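Local coordinates for protein soluble lytic murein transglycosylase (Escherichia coli, PDB 1QSA) that cleaves the glycosidic bonds between N-acetylmuramic acid and N-acetylglucosamine in peptidoglycan, forming a 1,6-anhydro bond in the muramic acid product, at residues L41-I46 against R72-R77; W481-K486 against L521-N526. All coordinates share one frame; numbering follows the deposited sequence.

Contact 1: L41-I46 against R72-R77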
ATOM      1  N   LEU A  41       1.500  -5.714 -30.528  1.00  9.67           N
ATOM      2  CA  LEU A  41       2.330  -6.576 -31.374  1.00 10.55           C
ATOM      3  C   LEU A  41       3.528  -5.760 -31.897  1.00 10.82           C
ATOM      4  O   LEU A  41       4.648  -6.266 -31.975  1.00 12.64           O
ATOM      5  CB  LEU A  41       1.508  -7.104 -32.562  1.00 13.00           C
ATOM      6  CG  LEU A  41       0.378  -8.081 -32.227  1.00 12.13           C
ATOM      7  CD1 LEU A  41      -0.365  -8.428 -33.513  1.00 14.69           C
ATOM      8  CD2 LEU A  41       0.934  -9.338 -31.558  1.00 14.97           C
ATOM      9  N   GLU A  42       3.285  -4.512 -32.283  1.00 11.05           N
ATOM     10  CA  GLU A  42       4.356  -3.660 -32.782  1.00 13.45           C
ATOM     11  C   GLU A  42       5.374  -3.420 -31.674  1.00 13.98           C
ATOM     12  O   GLU A  42       6.584  -3.423 -31.917  1.00 14.37           O
ATOM     13  CB  GLU A  42       3.803  -2.311 -33.230  0.56 14.57           C
ATOM     14  CG  GLU A  42       2.932  -2.355 -34.449  0.56 15.86           C
ATOM     15  CD  GLU A  42       2.465  -0.978 -34.856  0.56 17.20           C
ATOM     16  OE1 GLU A  42       1.653  -0.379 -34.122  0.56 18.59           O
ATOM     17  OE2 GLU A  42       2.914  -0.489 -35.914  0.56 19.81           O
ATOM     18  N   TYR A  43       4.874  -3.220 -30.454  1.00 11.48           N
ATOM     19  CA  TYR A  43       5.741  -2.993 -29.308  1.00 12.82           C
ATOM     20  C   TYR A  43       6.627  -4.217 -29.095  1.00 12.85           C
ATOM     21  O   TYR A  43       7.833  -4.085 -28.861  1.00 13.28           O
ATOM     22  CB  TYR A  43       4.902  -2.709 -28.050  1.00 11.92           C
ATOM     23  CG  TYR A  43       5.726  -2.647 -26.775  1.00 13.08           C
ATOM     24  CD1 TYR A  43       6.396  -1.478 -26.407  1.00 13.07           C
ATOM     25  CD2 TYR A  43       5.862  -3.770 -25.960  1.00 14.23           C
ATOM     26  CE1 TYR A  43       7.188  -1.432 -25.246  1.00 14.14           C
ATOM     27  CE2 TYR A  43       6.651  -3.738 -24.805  1.00 17.72           C
ATOM     28  CZ  TYR A  43       7.309  -2.565 -24.457  1.00 16.95           C
ATOM     29  OH  TYR A  43       8.096  -2.561 -23.321  1.00 19.13           O
ATOM     30  N   ARG A  44       6.031  -5.403 -29.186  1.00 12.26           N
ATOM     31  CA  ARG A  44       6.780  -6.646 -29.006  1.00 12.60           C
ATOM     32  C   ARG A  44       7.864  -6.766 -30.083  1.00 13.58           C
ATOM     33  O   ARG A  44       9.004  -7.132 -29.791  1.00 13.73           O
ATOM     34  CB  ARG A  44       5.834  -7.858 -29.042  1.00 13.64           C
ATOM     35  CG  ARG A  44       6.518  -9.158 -28.628  1.00 12.66           C
ATOM     36  CD  ARG A  44       5.524 -10.329 -28.567  1.00 12.44           C
ATOM     37  NE  ARG A  44       6.199 -11.600 -28.305  1.00 14.73           N
ATOM     38  CZ  ARG A  44       5.598 -12.743 -27.971  1.00 15.34           C
ATOM     39  NH1 ARG A  44       4.280 -12.834 -27.860  1.00 13.94           N
ATOM     40  NH2 ARG A  44       6.334 -13.825 -27.776  1.00 18.31           N
ATOM     41  N   GLN A  45       7.515  -6.433 -31.319  1.00 13.33           N
ATOM     42  CA  GLN A  45       8.466  -6.498 -32.433  1.00 13.96           C
ATOM     43  C   GLN A  45       9.637  -5.528 -32.225  1.00 15.12           C
ATOM     44  O   GLN A  45      10.808  -5.892 -32.391  1.00 15.07           O
ATOM     45  CB  GLN A  45       7.734  -6.152 -33.723  1.00 16.54           C
ATOM     46  CG  GLN A  45       8.555  -6.272 -34.986  1.00 21.12           C
ATOM     47  CD  GLN A  45       7.682  -6.069 -36.203  1.00 26.06           C
ATOM     48  OE1 GLN A  45       7.300  -4.944 -36.523  1.00 29.69           O
ATOM     49  NE2 GLN A  45       7.305  -7.166 -36.850  1.00 29.68           N
ATOM     50  N   ILE A  46       9.323  -4.295 -31.845  1.00 13.49           N
ATOM     51  CA  ILE A  46      10.365  -3.289 -31.637  1.00 14.93           C
ATOM     52  C   ILE A  46      11.307  -3.687 -30.505  1.00 15.76           C
ATOM     53  O   ILE A  46      12.535  -3.652 -30.662  1.00 16.04           O
ATOM     54  CB  ILE A  46       9.734  -1.910 -31.358  1.00 15.14           C
ATOM     55  CG1 ILE A  46       9.017  -1.411 -32.612  1.00 14.95           C
ATOM     56  CG2 ILE A  46      10.790  -0.901 -30.918  1.00 16.10           C
ATOM     57  CD1 ILE A  46       8.207  -0.139 -32.372  1.00 16.98           C
ATOM     58  N   ARG A  72       4.506   4.591 -23.651  1.00 15.60           N
ATOM     59  CA  ARG A  72       4.954   5.587 -22.692  1.00 19.96           C
ATOM     60  C   ARG A  72       6.161   5.096 -21.905  1.00 18.79           C
ATOM     61  O   ARG A  72       7.123   5.848 -21.712  1.00 20.46           O
ATOM     62  CB  ARG A  72       3.813   6.022 -21.768  1.00 22.98           C
ATOM     63  CG  ARG A  72       2.614   6.594 -22.539  1.00 32.43           C
ATOM     64  CD  ARG A  72       1.469   7.002 -21.609  1.00 40.79           C
ATOM     65  NE  ARG A  72       1.271   8.452 -21.550  1.00 48.83           N
ATOM     66  CZ  ARG A  72       2.041   9.303 -20.868  1.00 52.21           C
ATOM     67  NH1 ARG A  72       3.086   8.871 -20.167  1.00 54.68           N
ATOM     68  NH2 ARG A  72       1.761  10.597 -20.888  1.00 54.31           N
ATOM     69  N   THR A  73       6.159   3.822 -21.530  1.00 18.62           N
ATOM     70  CA  THR A  73       7.290   3.259 -20.798  1.00 18.91           C
ATOM     71  C   THR A  73       8.488   3.067 -21.737  1.00 19.37           C
ATOM     72  O   THR A  73       9.647   3.112 -21.297  1.00 17.16           O
ATOM     73  CB  THR A  73       6.950   1.922 -20.102  1.00 20.07           C
ATOM     74  OG1 THR A  73       6.550   0.944 -21.066  1.00 19.86           O
ATOM     75  CG2 THR A  73       5.845   2.115 -19.063  1.00 19.93           C
ATOM     76  N   LEU A  74       8.213   2.865 -23.028  1.00 16.93           N
ATOM     77  CA  LEU A  74       9.287   2.676 -24.012  1.00 17.45           C
ATOM     78  C   LEU A  74      10.218   3.892 -24.110  1.00 15.70           C
ATOM     79  O   LEU A  74      11.404   3.747 -24.437  1.00 15.27           O
ATOM     80  CB  LEU A  74       8.708   2.337 -25.393  1.00 17.68           C
ATOM     81  CG  LEU A  74       9.711   2.024 -26.517  1.00 16.53           C
ATOM     82  CD1 LEU A  74      10.607   0.841 -26.135  1.00 17.05           C
ATOM     83  CD2 LEU A  74       8.966   1.737 -27.825  1.00 16.70           C
ATOM     84  N   GLN A  75       9.692   5.079 -23.814  1.00 16.17           N
ATOM     85  CA  GLN A  75      10.483   6.314 -23.855  1.00 15.71           C
ATOM     86  C   GLN A  75      11.668   6.214 -22.874  1.00 16.37           C
ATOM     87  O   GLN A  75      12.833   6.444 -23.243  1.00 14.47           O
ATOM     88  CB  GLN A  75       9.595   7.503 -23.494  0.60 16.63           C
ATOM     89  CG  GLN A  75      10.255   8.855 -23.666  0.60 16.79           C
ATOM     90  CD  GLN A  75      10.588   9.177 -25.115  0.60 19.39           C
ATOM     91  OE1 GLN A  75      10.143   8.493 -26.042  0.60 17.42           O
ATOM     92  NE2 GLN A  75      11.389  10.214 -25.314  0.60 18.33           N
ATOM     93  N   SER A  76      11.371   5.861 -21.623  1.00 14.61           N
ATOM     94  CA  SER A  76      12.422   5.695 -20.620  1.00 13.31           C
ATOM     95  C   SER A  76      13.282   4.460 -20.901  1.00 13.48           C
ATOM     96  O   SER A  76      14.496   4.508 -20.718  1.00 11.71           O
ATOM     97  CB  SER A  76      11.834   5.621 -19.200  0.75 11.54           C
ATOM     98  OG  SER A  76      11.390   6.891 -18.763  0.75 12.71           O
ATOM     99  N   ARG A  77      12.671   3.371 -21.383  1.00 11.48           N
ATOM    100  CA  ARG A  77      13.414   2.152 -21.700  1.00 12.66           C
ATOM    101  C   ARG A  77      14.437   2.396 -22.826  1.00 12.55           C
ATOM    102  O   ARG A  77      15.594   1.954 -22.739  1.00 12.24           O
ATOM    103  CB  ARG A  77      12.452   1.035 -22.100  1.00 14.42           C
ATOM    104  CG  ARG A  77      13.138  -0.282 -22.432  1.00 15.69           C
ATOM    105  CD  ARG A  77      12.112  -1.374 -22.726  1.00 19.61           C
ATOM    106  NE  ARG A  77      12.758  -2.607 -23.173  1.00 23.18           N
ATOM    107  CZ  ARG A  77      12.120  -3.755 -23.406  1.00 26.95           C
ATOM    108  NH1 ARG A  77      10.802  -3.840 -23.246  1.00 29.18           N
ATOM    109  NH2 ARG A  77      12.802  -4.822 -23.816  1.00 28.28           N
TER
HETATM  110  O   HOH W   1       8.808  -0.182 -22.199  1.00 19.79           O
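Two groups grip the phenol oxygen of Y43. Water 1 lies 2.7 Å from Y43 OH, in the plane of the ring. R77 NH1 gives Y43 OH a weak bond of 3.0 Å, bent to 128° at the hydrogen. The guanidinium meets the oxygen with its edge, and its plane stands 71° from the ring. R77 gets there by stretching out from CG to NE. Water 1 also bonds T73 OG1 at 2.8 Å, so it bridges the two helices. T73 OG1 bonds P70 O in its own helix as well.

Y43 has CG anti to the backbone N (chi1 172°), and this sends the ring across the space between the helices. Along the ring edge the contact is apolar. Y43 CE1 meets L74 CB at 4.1 Å, with the leucine carbon at the ring edge. The two side chains run past each other in opposite directions. Among the buried residues, I46 CG2 comes within 4.5 Å of L74 CD2, a loose touch.

The segments 41-46 and 72-77 run nearly parallel, with axes 12.2 Å apart. F61 of helix 55-64 touches both I46 and L74. This is the arrangement of alternate helices in an alpha-superhelix, where the helix between them shares the core. L74 also packs on T47.

The chemistry is split. I46 and L74 are buried, and both also pack on F61. The hydroxyl, the water and the exposed R77 and T73 make up the polar side of the contact. There the Y43 hydroxyl is tied to helix 69-84 by one weak bond and one water, and close carbon contacts are few.

Contact 2: W481-K486 against L521-N526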
ATOM      1  N   TRP A 481     -11.062  -6.906  -6.703  1.00 10.12           N
ATOM      2  CA  TRP A 481     -11.567  -7.732  -7.793  1.00 10.64           C
ATOM      3  C   TRP A 481     -10.666  -8.004  -8.997  1.00 10.44           C
ATOM      4  O   TRP A 481     -11.150  -8.485 -10.017  1.00 10.66           O
ATOM      5  CB  TRP A 481     -12.955  -7.263  -8.245  1.00 10.13           C
ATOM      6  CG  TRP A 481     -13.999  -7.400  -7.157  1.00  8.62           C
ATOM      7  CD1 TRP A 481     -14.765  -6.401  -6.610  1.00 10.39           C
ATOM      8  CD2 TRP A 481     -14.358  -8.604  -6.473  1.00  8.40           C
ATOM      9  NE1 TRP A 481     -15.572  -6.917  -5.622  1.00  9.74           N
ATOM     10  CE2 TRP A 481     -15.344  -8.265  -5.515  1.00  9.66           C
ATOM     11  CE3 TRP A 481     -13.939  -9.941  -6.578  1.00  9.94           C
ATOM     12  CZ2 TRP A 481     -15.916  -9.214  -4.662  1.00  9.61           C
ATOM     13  CZ3 TRP A 481     -14.508 -10.890  -5.730  1.00  9.88           C
ATOM     14  CH2 TRP A 481     -15.490 -10.516  -4.779  1.00 10.22           C
ATOM     15  N   ASN A 482      -9.367  -7.713  -8.898  1.00  9.71           N
ATOM     16  CA  ASN A 482      -8.469  -8.036 -10.017  1.00  9.96           C
ATOM     17  C   ASN A 482      -7.927  -9.448  -9.728  1.00 11.09           C
ATOM     18  O   ASN A 482      -7.145  -9.631  -8.795  1.00 11.23           O
ATOM     19  CB  ASN A 482      -7.333  -7.016 -10.094  1.00  8.68           C
ATOM     20  CG  ASN A 482      -6.300  -7.363 -11.147  1.00  9.69           C
ATOM     21  OD1 ASN A 482      -6.380  -8.402 -11.796  1.00  8.65           O
ATOM     22  ND2 ASN A 482      -5.332  -6.477 -11.328  1.00 10.55           N
ATOM     23  N   PRO A 483      -8.331 -10.462 -10.526  1.00  9.91           N
ATOM     24  CA  PRO A 483      -7.870 -11.842 -10.309  1.00 10.32           C
ATOM     25  C   PRO A 483      -6.405 -12.117 -10.635  1.00 11.07           C
ATOM     26  O   PRO A 483      -5.885 -13.174 -10.280  1.00 11.90           O
ATOM     27  CB  PRO A 483      -8.787 -12.663 -11.230  1.00 11.57           C
ATOM     28  CG  PRO A 483      -9.045 -11.732 -12.373  1.00 10.88           C
ATOM     29  CD  PRO A 483      -9.215 -10.368 -11.707  1.00 12.08           C
ATOM     30  N   LYS A 484      -5.754 -11.170 -11.307  1.00 11.10           N
ATOM     31  CA  LYS A 484      -4.366 -11.339 -11.731  1.00 11.27           C
ATOM     32  C   LYS A 484      -3.339 -10.575 -10.903  1.00 12.75           C
ATOM     33  O   LYS A 484      -2.136 -10.660 -11.175  1.00 14.41           O
ATOM     34  CB  LYS A 484      -4.246 -10.923 -13.209  1.00 11.01           C
ATOM     35  CG  LYS A 484      -5.309 -11.550 -14.118  1.00  9.73           C
ATOM     36  CD  LYS A 484      -5.224 -13.066 -14.122  1.00 14.79           C
ATOM     37  CE  LYS A 484      -6.347 -13.701 -14.944  1.00 16.72           C
ATOM     38  NZ  LYS A 484      -6.225 -15.193 -14.928  1.00 17.32           N
ATOM     39  N   VAL A 485      -3.784  -9.854  -9.876  1.00 12.84           N
ATOM     40  CA  VAL A 485      -2.838  -9.062  -9.091  1.00 14.18           C
ATOM     41  C   VAL A 485      -1.990  -9.894  -8.129  1.00 14.51           C
ATOM     42  O   VAL A 485      -2.474 -10.863  -7.549  1.00 13.39           O
ATOM     43  CB  VAL A 485      -3.554  -7.895  -8.338  1.00 14.07           C
ATOM     44  CG1 VAL A 485      -4.429  -8.423  -7.191  1.00 12.47           C
ATOM     45  CG2 VAL A 485      -2.530  -6.890  -7.810  1.00 15.77           C
ATOM     46  N   LYS A 486      -0.697  -9.570  -8.058  1.00 15.05           N
ATOM     47  CA  LYS A 486       0.226 -10.245  -7.145  1.00 17.47           C
ATOM     48  C   LYS A 486       0.957  -9.168  -6.363  1.00 18.22           C
ATOM     49  O   LYS A 486       1.426  -8.185  -6.951  1.00 20.22           O
ATOM     50  CB  LYS A 486       1.267 -11.063  -7.897  1.00 19.95           C
ATOM     51  CG  LYS A 486       0.739 -12.243  -8.633  1.00 23.87           C
ATOM     52  CD  LYS A 486       1.874 -12.959  -9.375  1.00 29.73           C
ATOM     53  CE  LYS A 486       2.916 -13.536  -8.419  1.00 30.20           C
ATOM     54  NZ  LYS A 486       4.014 -14.216  -9.181  1.00 33.07           N
ATOM     55  N   LEU A 521      -3.855 -17.539 -10.006  1.00 11.90           N
ATOM     56  CA  LEU A 521      -4.359 -16.461 -10.844  1.00 11.79           C
ATOM     57  C   LEU A 521      -5.673 -16.820 -11.544  1.00 12.35           C
ATOM     58  O   LEU A 521      -6.275 -15.977 -12.211  1.00 13.01           O
ATOM     59  CB  LEU A 521      -3.299 -16.018 -11.859  1.00 15.41           C
ATOM     60  CG  LEU A 521      -1.994 -15.508 -11.249  1.00 16.38           C
ATOM     61  CD1 LEU A 521      -1.078 -15.024 -12.370  1.00 17.97           C
ATOM     62  CD2 LEU A 521      -2.245 -14.390 -10.257  1.00 16.22           C
ATOM     63  N   ASP A 522      -6.095 -18.077 -11.422  1.00 12.29           N
ATOM     64  CA  ASP A 522      -7.362 -18.527 -11.987  1.00 11.44           C
ATOM     65  C   ASP A 522      -8.447 -18.246 -10.931  1.00 11.36           C
ATOM     66  O   ASP A 522      -8.370 -18.758  -9.815  1.00 10.68           O
ATOM     67  CB  ASP A 522      -7.305 -20.031 -12.276  1.00 12.63           C
ATOM     68  CG  ASP A 522      -8.654 -20.592 -12.655  1.00 13.17           C
ATOM     69  OD1 ASP A 522      -9.211 -20.128 -13.673  1.00 16.45           O
ATOM     70  OD2 ASP A 522      -9.174 -21.472 -11.922  1.00 15.64           O
ATOM     71  N   PRO A 523      -9.497 -17.489 -11.290  1.00 12.47           N
ATOM     72  CA  PRO A 523     -10.556 -17.184 -10.312  1.00 12.62           C
ATOM     73  C   PRO A 523     -11.120 -18.366  -9.505  1.00 11.62           C
ATOM     74  O   PRO A 523     -11.136 -18.324  -8.273  1.00 11.25           O
ATOM     75  CB  PRO A 523     -11.625 -16.507 -11.168  1.00 12.96           C
ATOM     76  CG  PRO A 523     -10.808 -15.780 -12.211  1.00 14.83           C
ATOM     77  CD  PRO A 523      -9.764 -16.819 -12.580  1.00 13.78           C
ATOM     78  N   GLU A 524     -11.583 -19.412 -10.184  1.00 11.38           N
ATOM     79  CA  GLU A 524     -12.135 -20.562  -9.477  1.00 11.04           C
ATOM     80  C   GLU A 524     -11.143 -21.230  -8.522  1.00 11.40           C
ATOM     81  O   GLU A 524     -11.495 -21.548  -7.389  1.00 11.45           O
ATOM     82  CB  GLU A 524     -12.706 -21.587 -10.464  1.00 12.70           C
ATOM     83  CG  GLU A 524     -13.329 -22.790  -9.753  1.00 14.40           C
ATOM     84  CD  GLU A 524     -14.273 -23.603 -10.641  1.00 19.49           C
ATOM     85  OE1 GLU A 524     -14.383 -23.314 -11.853  1.00 20.05           O
ATOM     86  OE2 GLU A 524     -14.927 -24.529 -10.115  1.00 16.66           O
ATOM     87  N   THR A 525      -9.911 -21.439  -8.974  1.00 10.96           N
ATOM     88  CA  THR A 525      -8.891 -22.066  -8.130  1.00 11.18           C
ATOM     89  C   THR A 525      -8.666 -21.201  -6.884  1.00 11.48           C
ATOM     90  O   THR A 525      -8.626 -21.717  -5.764  1.00 12.59           O
ATOM     91  CB  THR A 525      -7.543 -22.211  -8.890  1.00 12.73           C
ATOM     92  OG1 THR A 525      -7.753 -22.974 -10.087  1.00 14.81           O
ATOM     93  CG2 THR A 525      -6.507 -22.919  -8.023  1.00 12.64           C
ATOM     94  N   ASN A 526      -8.546 -19.891  -7.100  1.00 10.80           N
ATOM     95  CA  ASN A 526      -8.297 -18.948  -6.020  1.00  9.51           C
ATOM     96  C   ASN A 526      -9.458 -18.962  -5.011  1.00  9.71           C
ATOM     97  O   ASN A 526      -9.247 -19.082  -3.808  1.00 10.83           O
ATOM     98  CB  ASN A 526      -8.084 -17.540  -6.599  1.00  7.78           C
ATOM     99  CG  ASN A 526      -7.529 -16.588  -5.581  1.00 11.05           C
ATOM    100  OD1 ASN A 526      -8.259 -16.076  -4.737  1.00 11.45           O
ATOM    101  ND2 ASN A 526      -6.218 -16.356  -5.634  1.00 10.39           N
TER
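K484 reaches over to L521 and ends on its carbonyl oxygen. From CB the chain bends at chi2 (-61°), and its end comes up beside L521. CD passes L521 CB at 4.2 Å. CD and CE both lie 3.6 Å from L521 O. At the tip, K484 NZ donates to L521 O at 2.8 Å, from 45° above the carbonyl plane. An alanine here would probably leave L521 O without this donor and open a gap beside L521 CB.

L521 answers with its own side chain. Its CD2 lies 3.8 Å from K484 O and meets K486 CG at 4.0 Å, the two chains crossing at about a right angle. Separately, P483 CB touches P523 CG at 3.8 Å.

Each backbone also has its own local bonds. N482 OD1 accepts from K484 N, an Asx turn within a type I turn. D522 N-caps helix 523-540, its OD2 taking both T525 N and T525 OG1. The contact thus joins the loop after helix 468-479, which carries the predicted active-site residue E478, to the start of helix 523-540. One charged donor on a backbone carbonyl, flanked by apolar carbons, ties the two at the surface.

From the N terminus, the chain passes through helix 38-48, turns into helix 55-64 and returns in helix 69-84. Contact 1 closes that short loop of 25 residues and ties two alternate helices of the superhelix. Some 400 residues, largely helical, follow before contact 2 opens. It closes a loop of 34 residues that holds helix 499-509, wholly within the transglycosylase SLT domain, of the lysozyme clan. Contact 2 ties the loop after helix 468-479 to the start of helix 523-540. The two loops are in series, with neither nesting nor crossing. The centres of contact 1 and contact 2 are about 27 Å apart. The nearest atoms of contact 1 and contact 2 are about 16 Å apart.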